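Local coordinates for protein type C neurotoxin (Clostridium botulinum, PDB 3PME) that probably binds ganglioside and lipid on nerve-cell membranes as the receptor-binding part of a botulinum C/D mosaic neurotoxin, at residues L113-F125 with K162-K174. Sequence-based numbering, arbitrary orientation.
Sequences LQDINRKYKSLIF and KQSERIEDLDEVK
Lys121 drives its ammonium into the turn Ile167-Leu170: NZ sits 2.9 Å from Arg166 O, approaching from above the carbonyl plane, and forms a salt bridge with Asp169, using the syn side of both carboxylate oxygens. Bends at chi2 (-60°) and again at chi4 (82°) carry NZ round to these acceptors, while CG lies against Leu170 CD2. On the wet flank of this site, a water joins Lys121 NZ to Glu165 OE2. Beneath it the packing is close and apolar. Leu113 CD2 touches Ile167 CD1 and Leu170 CD1, both at 3.9 Å, while its CD1 meets Val173 CG1. Farther along, Asp115 ties two loops together. Its OD2 takes Asp171 N on the anti side at 2.9 Å, and its OD1 accepts Asn117 N, an Asx turn, and Lys119 N from opposite faces, fixing the carboxylate's rotation. Ile116 N donates to Glu172 O at 2.8 Å. The other end is looser: strands 120-125 and 162-166 run antiparallel (174°) without direct backbone pairing, Leu123 CD2 rests on the backbone at Ser164, and Phe125 only grazes Lys162. In this concanavalin-like domain the contact joins two sheets: strand 120-126 pairs with 108-114, strand 160-166 with 152-157, whose Met153 touches Lys121 and Ile167.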
ATOM      1  N   LEU A 113      20.213  -4.977  17.037  1.00 18.53           N
ATOM      2  CA  LEU A 113      20.587  -6.193  17.752  1.00 20.33           C
ATOM      3  C   LEU A 113      21.686  -5.814  18.723  1.00 20.34           C
ATOM      4  O   LEU A 113      22.696  -5.227  18.324  1.00 21.07           O
ATOM      5  CB  LEU A 113      21.101  -7.273  16.793  1.00 20.76           C
ATOM      6  CG  LEU A 113      21.388  -8.637  17.437  1.00 21.25           C
ATOM      7  CD1 LEU A 113      20.091  -9.284  17.922  1.00 20.08           C
ATOM      8  CD2 LEU A 113      22.106  -9.583  16.457  1.00 20.40           C
ATOM      9  N   GLN A 114      21.495  -6.141  20.000  1.00 19.44           N
ATOM     10  CA  GLN A 114      22.383  -5.629  21.041  1.00 21.54           C
ATOM     11  C   GLN A 114      22.907  -6.738  21.938  1.00 20.46           C
ATOM     12  O   GLN A 114      22.134  -7.558  22.445  1.00 20.57           O
ATOM     13  CB  GLN A 114      21.642  -4.580  21.859  1.00 23.53           C
ATOM     14  CG  GLN A 114      22.461  -3.929  22.946  1.00 25.39           C
ATOM     15  CD  GLN A 114      21.800  -2.657  23.412  1.00 29.37           C
ATOM     16  OE1 GLN A 114      21.658  -1.706  22.638  1.00 32.41           O
ATOM     17  NE2 GLN A 114      21.375  -2.631  24.664  1.00 30.78           N
ATOM     18  N   ASP A 115      24.227  -6.758  22.134  1.00 19.75           N
ATOM     19  CA  ASP A 115      24.861  -7.800  22.940  1.00 20.35           C
ATOM     20  C   ASP A 115      24.909  -7.475  24.432  1.00 24.20           C
ATOM     21  O   ASP A 115      24.431  -6.424  24.882  1.00 22.48           O
ATOM     22  CB  ASP A 115      26.247  -8.181  22.380  1.00 23.36           C
ATOM     23  CG  ASP A 115      27.342  -7.128  22.643  1.00 23.78           C
ATOM     24  OD1 ASP A 115      27.204  -6.246  23.511  1.00 23.08           O
ATOM     25  OD2 ASP A 115      28.402  -7.233  21.981  1.00 24.59           O
ATOM     26  N   ILE A 116      25.500  -8.383  25.200  1.00 22.35           N
ATOM     27  CA  ILE A 116      25.451  -8.259  26.653  1.00 22.07           C
ATOM     28  C   ILE A 116      26.356  -7.157  27.217  1.00 28.79           C
ATOM     29  O   ILE A 116      26.291  -6.847  28.411  1.00 29.81           O
ATOM     30  CB  ILE A 116      25.689  -9.624  27.346  1.00 23.55           C
ATOM     31  CG1 ILE A 116      26.915 -10.333  26.763  1.00 23.56           C
ATOM     32  CG2 ILE A 116      24.467 -10.514  27.175  1.00 22.73           C
ATOM     33  CD1 ILE A 116      28.250  -9.723  27.174  1.00 23.46           C
ATOM     34  N   ASN A 117      27.167  -6.552  26.353  1.00 25.19           N
ATOM     35  CA  ASN A 117      27.964  -5.384  26.733  1.00 26.18           C
ATOM     36  C   ASN A 117      27.338  -4.076  26.250  1.00 29.13           C
ATOM     37  O   ASN A 117      27.971  -3.021  26.294  1.00 30.78           O
ATOM     38  CB  ASN A 117      29.391  -5.512  26.198  1.00 27.78           C
ATOM     39  CG  ASN A 117      30.152  -6.636  26.858  1.00 27.46           C
ATOM     40  OD1 ASN A 117      30.827  -7.419  26.196  1.00 29.95           O
ATOM     41  ND2 ASN A 117      30.018  -6.738  28.172  1.00 26.68           N
ATOM     42  N   ARG A 118      26.100  -4.159  25.773  1.00 26.19           N
ATOM     43  CA  ARG A 118      25.387  -3.000  25.245  1.00 26.64           C
ATOM     44  C   ARG A 118      25.952  -2.479  23.920  1.00 26.95           C
ATOM     45  O   ARG A 118      25.586  -1.398  23.469  1.00 29.04           O
ATOM     46  CB  ARG A 118      25.322  -1.883  26.286  1.00 31.40           C
ATOM     47  CG  ARG A 118      24.525  -2.273  27.523  1.00 37.34           C
ATOM     48  CD  ARG A 118      24.396  -1.120  28.507  1.00 43.35           C
ATOM     49  NE  ARG A 118      23.113  -1.167  29.204  1.00 51.67           N
ATOM     50  CZ  ARG A 118      21.967  -0.735  28.682  1.00 49.32           C
ATOM     51  NH1 ARG A 118      21.949  -0.225  27.456  1.00 50.15           N
ATOM     52  NH2 ARG A 118      20.840  -0.817  29.379  1.00 51.63           N
ATOM     53  N   LYS A 119      26.836  -3.249  23.295  1.00 25.09           N
ATOM     54  CA  LYS A 119      27.275  -2.936  21.940  1.00 24.01           C
ATOM     55  C   LYS A 119      26.165  -3.360  20.982  1.00 24.23           C
ATOM     56  O   LYS A 119      25.539  -4.403  21.172  1.00 23.51           O
ATOM     57  CB  LYS A 119      28.581  -3.668  21.629  1.00 24.88           C
ATOM     58  CG  LYS A 119      29.096  -3.499  20.208  1.00 30.41           C
ATOM     59  CD  LYS A 119      30.360  -4.330  19.967  1.00 33.44           C
ATOM     60  CE  LYS A 119      30.793  -4.268  18.506  1.00 37.85           C
ATOM     61  NZ  LYS A 119      31.904  -5.218  18.204  1.00 46.59           N
ATOM     62  N   TYR A 120      25.890  -2.560  19.963  1.00 22.89           N
ATOM     63  CA  TYR A 120      24.814  -2.923  19.049  1.00 23.36           C
ATOM     64  C   TYR A 120      25.178  -2.722  17.584  1.00 23.25           C
ATOM     65  O   TYR A 120      26.132  -2.007  17.247  1.00 24.36           O
ATOM     66  CB  TYR A 120      23.526  -2.165  19.377  1.00 24.04           C
ATOM     67  CG  TYR A 120      23.595  -0.692  19.070  1.00 26.20           C
ATOM     68  CD1 TYR A 120      24.114   0.204  19.992  1.00 30.71           C
ATOM     69  CD2 TYR A 120      23.146  -0.202  17.854  1.00 30.45           C
ATOM     70  CE1 TYR A 120      24.180   1.551  19.714  1.00 33.44           C
ATOM     71  CE2 TYR A 120      23.199   1.148  17.569  1.00 33.42           C
ATOM     72  CZ  TYR A 120      23.720   2.016  18.502  1.00 36.36           C
ATOM     73  OH  TYR A 120      23.788   3.360  18.221  1.00 46.42           O
ATOM     74  N   LYS A 121      24.432  -3.400  16.724  1.00 19.97           N
ATOM     75  CA  LYS A 121      24.512  -3.204  15.277  1.00 23.30           C
ATOM     76  C   LYS A 121      23.110  -2.883  14.799  1.00 23.21           C
ATOM     77  O   LYS A 121      22.132  -3.290  15.424  1.00 21.89           O
ATOM     78  CB  LYS A 121      25.014  -4.467  14.572  1.00 22.15           C
ATOM     79  CG  LYS A 121      26.406  -4.912  14.990  1.00 24.17           C
ATOM     80  CD  LYS A 121      27.435  -3.833  14.695  1.00 25.94           C
ATOM     81  CE  LYS A 121      28.855  -4.356  14.883  1.00 32.75           C
ATOM     82  NZ  LYS A 121      29.322  -5.097  13.674  1.00 34.36           N
ATOM     83  N   SER A 122      23.001  -2.153  13.700  1.00 21.35           N
ATOM     84  CA  SER A 122      21.680  -1.784  13.203  1.00 19.52           C
ATOM     85  C   SER A 122      21.559  -1.895  11.689  1.00 22.51           C
ATOM     86  O   SER A 122      22.546  -1.782  10.950  1.00 23.86           O
ATOM     87  CB  SER A 122      21.324  -0.367  13.650  1.00 23.21           C
ATOM     88  OG  SER A 122      22.206   0.576  13.085  1.00 32.66           O
ATOM     89  N   LEU A 123      20.331  -2.139  11.240  1.00 20.35           N
ATOM     90  CA  LEU A 123      19.964  -2.029   9.835  1.00 20.76           C
ATOM     91  C   LEU A 123      19.034  -0.838   9.766  1.00 18.99           C
ATOM     92  O   LEU A 123      18.105  -0.740  10.555  1.00 21.16           O
ATOM     93  CB  LEU A 123      19.217  -3.277   9.380  1.00 20.20           C
ATOM     94  CG  LEU A 123      20.033  -4.572   9.373  1.00 18.86           C
ATOM     95  CD1 LEU A 123      19.078  -5.768   9.332  1.00 21.17           C
ATOM     96  CD2 LEU A 123      20.961  -4.552   8.161  1.00 20.51           C
ATOM     97  N   ILE A 124      19.291   0.060   8.826  1.00 20.26           N
ATOM     98  CA  ILE A 124      18.520   1.288   8.723  1.00 22.18           C
ATOM     99  C   ILE A 124      18.011   1.446   7.300  1.00 22.31           C
ATOM    100  O   ILE A 124      18.757   1.267   6.339  1.00 24.41           O
ATOM    101  CB  ILE A 124      19.367   2.509   9.124  1.00 23.56           C
ATOM    102  CG1 ILE A 124      19.933   2.325  10.533  1.00 28.35           C
ATOM    103  CG2 ILE A 124      18.518   3.781   9.089  1.00 24.66           C
ATOM    104  CD1 ILE A 124      21.028   3.330  10.893  1.00 32.68           C
ATOM    105  N   PHE A 125      16.732   1.762   7.165  1.00 20.06           N
ATOM    106  CA  PHE A 125      16.156   1.987   5.847  1.00 21.18           C
ATOM    107  C   PHE A 125      15.347   3.279   5.839  1.00 20.81           C
ATOM    108  O   PHE A 125      14.412   3.455   6.634  1.00 19.84           O
ATOM    109  CB  PHE A 125      15.269   0.810   5.443  1.00 20.61           C
ATOM    110  CG  PHE A 125      14.593   0.979   4.112  1.00 20.60           C
ATOM    111  CD1 PHE A 125      15.333   0.960   2.937  1.00 22.70           C
ATOM    112  CD2 PHE A 125      13.219   1.170   4.033  1.00 23.13           C
ATOM    113  CE1 PHE A 125      14.712   1.106   1.710  1.00 21.58           C
ATOM    114  CE2 PHE A 125      12.592   1.339   2.799  1.00 22.69           C
ATOM    115  CZ  PHE A 125      13.335   1.308   1.641  1.00 20.96           C
ATOM    116  N   LYS A 162      18.152  -4.690   0.842  1.00 18.09           N
ATOM    117  CA  LYS A 162      18.540  -3.278   0.842  1.00 18.91           C
ATOM    118  C   LYS A 162      19.821  -3.008   1.619  1.00 21.50           C
ATOM    119  O   LYS A 162      20.639  -2.183   1.207  1.00 23.85           O
ATOM    120  CB  LYS A 162      17.412  -2.407   1.419  1.00 19.61           C
ATOM    121  CG  LYS A 162      16.095  -2.567   0.698  1.00 20.38           C
ATOM    122  CD  LYS A 162      16.129  -2.001  -0.713  1.00 20.77           C
ATOM    123  CE  LYS A 162      14.732  -2.007  -1.329  1.00 22.85           C
ATOM    124  NZ  LYS A 162      14.771  -1.646  -2.779  1.00 26.42           N
ATOM    125  N   GLN A 163      19.975  -3.676   2.757  1.00 19.11           N
ATOM    126  CA  GLN A 163      21.094  -3.402   3.656  1.00 21.04           C
ATOM    127  C   GLN A 163      21.562  -4.676   4.329  1.00 20.87           C
ATOM    128  O   GLN A 163      20.784  -5.608   4.536  1.00 20.42           O
ATOM    129  CB  GLN A 163      20.672  -2.402   4.743  1.00 23.64           C
ATOM    130  CG  GLN A 163      20.206  -1.044   4.214  1.00 27.51           C
ATOM    131  CD  GLN A 163      21.360  -0.132   3.863  1.00 31.54           C
ATOM    132  OE1 GLN A 163      21.574   0.202   2.694  1.00 38.24           O
ATOM    133  NE2 GLN A 163      22.108   0.284   4.873  1.00 26.47           N
ATOM    134  N   SER A 164      22.842  -4.707   4.678  1.00 22.19           N
ATOM    135  CA  SER A 164      23.400  -5.802   5.450  1.00 22.18           C
ATOM    136  C   SER A 164      24.300  -5.211   6.530  1.00 23.85           C
ATOM    137  O   SER A 164      24.835  -4.111   6.371  1.00 22.84           O
ATOM    138  CB  SER A 164      24.204  -6.734   4.544  1.00 23.55           C
ATOM    139  OG  SER A 164      24.730  -7.834   5.278  1.00 25.40           O
ATOM    140  N   GLU A 165      24.440  -5.933   7.636  1.00 21.74           N
ATOM    141  CA  GLU A 165      25.308  -5.514   8.724  1.00 24.97           C
ATOM    142  C   GLU A 165      25.922  -6.733   9.388  1.00 23.34           C
ATOM    143  O   GLU A 165      25.257  -7.735   9.645  1.00 22.38           O
ATOM    144  CB  GLU A 165      24.541  -4.672   9.751  1.00 25.20           C
ATOM    145  CG  GLU A 165      25.432  -4.074  10.831  1.00 28.65           C
ATOM    146  CD  GLU A 165      26.245  -2.897  10.330  1.00 33.60           C
ATOM    147  OE1 GLU A 165      25.923  -2.368   9.246  1.00 39.15           O
ATOM    148  OE2 GLU A 165      27.198  -2.489  11.026  1.00 42.86           O
ATOM    149  N   ARG A 166      27.214  -6.644   9.668  1.00 24.91           N
ATOM    150  CA  ARG A 166      27.924  -7.754  10.275  1.00 26.78           C
ATOM    151  C   ARG A 166      27.519  -7.882  11.738  1.00 24.66           C
ATOM    152  O   ARG A 166      27.446  -6.883  12.447  1.00 26.81           O
ATOM    153  CB  ARG A 166      29.425  -7.502  10.153  1.00 28.58           C
ATOM    154  CG  ARG A 166      30.302  -8.633  10.605  1.00 32.52           C
ATOM    155  CD  ARG A 166      31.733  -8.377  10.137  1.00 34.59           C
ATOM    156  NE  ARG A 166      32.279  -7.131  10.671  1.00 41.91           N
ATOM    157  CZ  ARG A 166      32.225  -5.951  10.056  1.00 42.76           C
ATOM    158  NH1 ARG A 166      31.643  -5.836   8.865  1.00 45.62           N
ATOM    159  NH2 ARG A 166      32.750  -4.879  10.637  1.00 45.34           N
ATOM    160  N   ILE A 167      27.232  -9.102  12.178  1.00 23.22           N
ATOM    161  CA  ILE A 167      26.917  -9.330  13.587  1.00 24.55           C
ATOM    162  C   ILE A 167      27.790 -10.418  14.202  1.00 27.20           C
ATOM    163  O   ILE A 167      27.725 -10.662  15.403  1.00 24.73           O
ATOM    164  CB  ILE A 167      25.421  -9.669  13.821  1.00 24.58           C
ATOM    165  CG1 ILE A 167      24.996 -10.893  13.001  1.00 24.03           C
ATOM    166  CG2 ILE A 167      24.532  -8.466  13.501  1.00 24.89           C
ATOM    167  CD1 ILE A 167      23.639 -11.441  13.378  1.00 25.15           C
ATOM    168  N   GLU A 168      28.609 -11.058  13.371  1.00 27.04           N
ATOM    169  CA  GLU A 168      29.463 -12.142  13.829  1.00 31.89           C
ATOM    170  C   GLU A 168      30.474 -11.623  14.840  1.00 29.50           C
ATOM    171  O   GLU A 168      31.044 -12.397  15.609  1.00 33.39           O
ATOM    172  CB  GLU A 168      30.193 -12.778  12.642  1.00 32.62           C
ATOM    173  CG  GLU A 168      30.938 -14.059  12.987  1.00 40.41           C
ATOM    174  CD  GLU A 168      31.820 -14.544  11.849  1.00 43.60           C
ATOM    175  OE1 GLU A 168      32.088 -13.746  10.919  1.00 44.49           O
ATOM    176  OE2 GLU A 168      32.249 -15.720  11.891  1.00 48.15           O
ATOM    177  N   ASP A 169      30.690 -10.313  14.840  1.00 28.40           N
ATOM    178  CA  ASP A 169      31.650  -9.687  15.741  1.00 30.44           C
ATOM    179  C   ASP A 169      31.043  -9.190  17.063  1.00 29.80           C
ATOM    180  O   ASP A 169      31.766  -8.729  17.946  1.00 31.36           O
ATOM    181  CB  ASP A 169      32.382  -8.539  15.029  1.00 33.22           C
ATOM    182  CG  ASP A 169      31.432  -7.478  14.484  1.00 34.07           C
ATOM    183  OD1 ASP A 169      30.305  -7.821  14.063  1.00 34.39           O
ATOM    184  OD2 ASP A 169      31.825  -6.291  14.466  1.00 40.26           O
ATOM    185  N   LEU A 170      29.722  -9.254  17.201  1.00 24.91           N
ATOM    186  CA  LEU A 170      29.108  -8.944  18.492  1.00 25.53           C
ATOM    187  C   LEU A 170      29.543 -10.008  19.482  1.00 21.93           C
ATOM    188  O   LEU A 170      29.916 -11.116  19.097  1.00 26.10           O
ATOM    189  CB  LEU A 170      27.576  -8.948  18.402  1.00 24.80           C
ATOM    190  CG  LEU A 170      26.902  -7.743  17.740  1.00 22.86           C
ATOM    191  CD1 LEU A 170      25.380  -7.933  17.677  1.00 22.69           C
ATOM    192  CD2 LEU A 170      27.248  -6.466  18.467  1.00 24.81           C
ATOM    193  N   ASP A 171      29.486  -9.680  20.767  1.00 22.44           N
ATOM    194  CA  ASP A 171      29.628 -10.720  21.775  1.00 23.40           C
ATOM    195  C   ASP A 171      28.258 -11.353  22.000  1.00 24.22           C
ATOM    196  O   ASP A 171      27.363 -11.204  21.164  1.00 22.64           O
ATOM    197  CB  ASP A 171      30.253 -10.139  23.037  1.00 23.30           C
ATOM    198  CG  ASP A 171      31.694  -9.704  22.797  1.00 27.36           C
ATOM    199  OD1 ASP A 171      32.467 -10.525  22.265  1.00 31.39           O
ATOM    200  OD2 ASP A 171      32.041  -8.544  23.104  1.00 30.64           O
ATOM    201  N   GLU A 172      28.089 -12.082  23.099  1.00 23.39           N
ATOM    202  CA  GLU A 172      26.857 -12.830  23.302  1.00 22.57           C
ATOM    203  C   GLU A 172      25.601 -11.955  23.247  1.00 20.21           C
ATOM    204  O   GLU A 172      25.567 -10.854  23.793  1.00 20.47           O
ATOM    205  CB  GLU A 172      26.897 -13.586  24.638  1.00 21.66           C
ATOM    206  CG  GLU A 172      27.918 -14.717  24.698  1.00 23.29           C
ATOM    207  CD  GLU A 172      29.257 -14.293  25.278  1.00 26.44           C
ATOM    208  OE1 GLU A 172      29.599 -13.093  25.240  1.00 24.60           O
ATOM    209  OE2 GLU A 172      29.982 -15.181  25.773  1.00 26.23           O
ATOM    210  N   VAL A 173      24.570 -12.467  22.586  1.00 19.94           N
ATOM    211  CA  VAL A 173      23.255 -11.842  22.621  1.00 22.14           C
ATOM    212  C   VAL A 173      22.350 -12.736  23.465  1.00 20.57           C
ATOM    213  O   VAL A 173      22.266 -13.942  23.230  1.00 24.79           O
ATOM    214  CB  VAL A 173      22.658 -11.671  21.208  1.00 20.91           C
ATOM    215  CG1 VAL A 173      21.222 -11.168  21.305  1.00 24.25           C
ATOM    216  CG2 VAL A 173      23.506 -10.712  20.379  1.00 22.86           C
ATOM    217  N   LYS A 174      21.715 -12.153  24.475  1.00 20.87           N
ATOM    218  CA  LYS A 174      20.756 -12.878  25.300  1.00 21.17           C
ATOM    219  C   LYS A 174      19.382 -12.494  24.796  1.00 21.66           C
ATOM    220  O   LYS A 174      18.964 -11.355  24.980  1.00 23.90           O
ATOM    221  CB  LYS A 174      20.919 -12.476  26.776  1.00 25.05           C
ATOM    222  CG  LYS A 174      19.872 -13.030  27.735  1.00 24.86           C
ATOM    223  CD  LYS A 174      19.925 -14.539  27.816  1.00 22.15           C
ATOM    224  CE  LYS A 174      18.935 -15.084  28.844  1.00 22.38           C
ATOM    225  NZ  LYS A 174      17.527 -14.702  28.482  1.00 21.75           N
TER
HETATM  226  O   HOH W   1      30.670  -6.456  23.026  1.00 33.28           O
HETATM  227  O   HOH W   2      29.942  -3.376  11.592  1.00 43.78           O
HETATM  228  O   HOH W   3      25.555  -0.964  12.864  1.00 29.26           O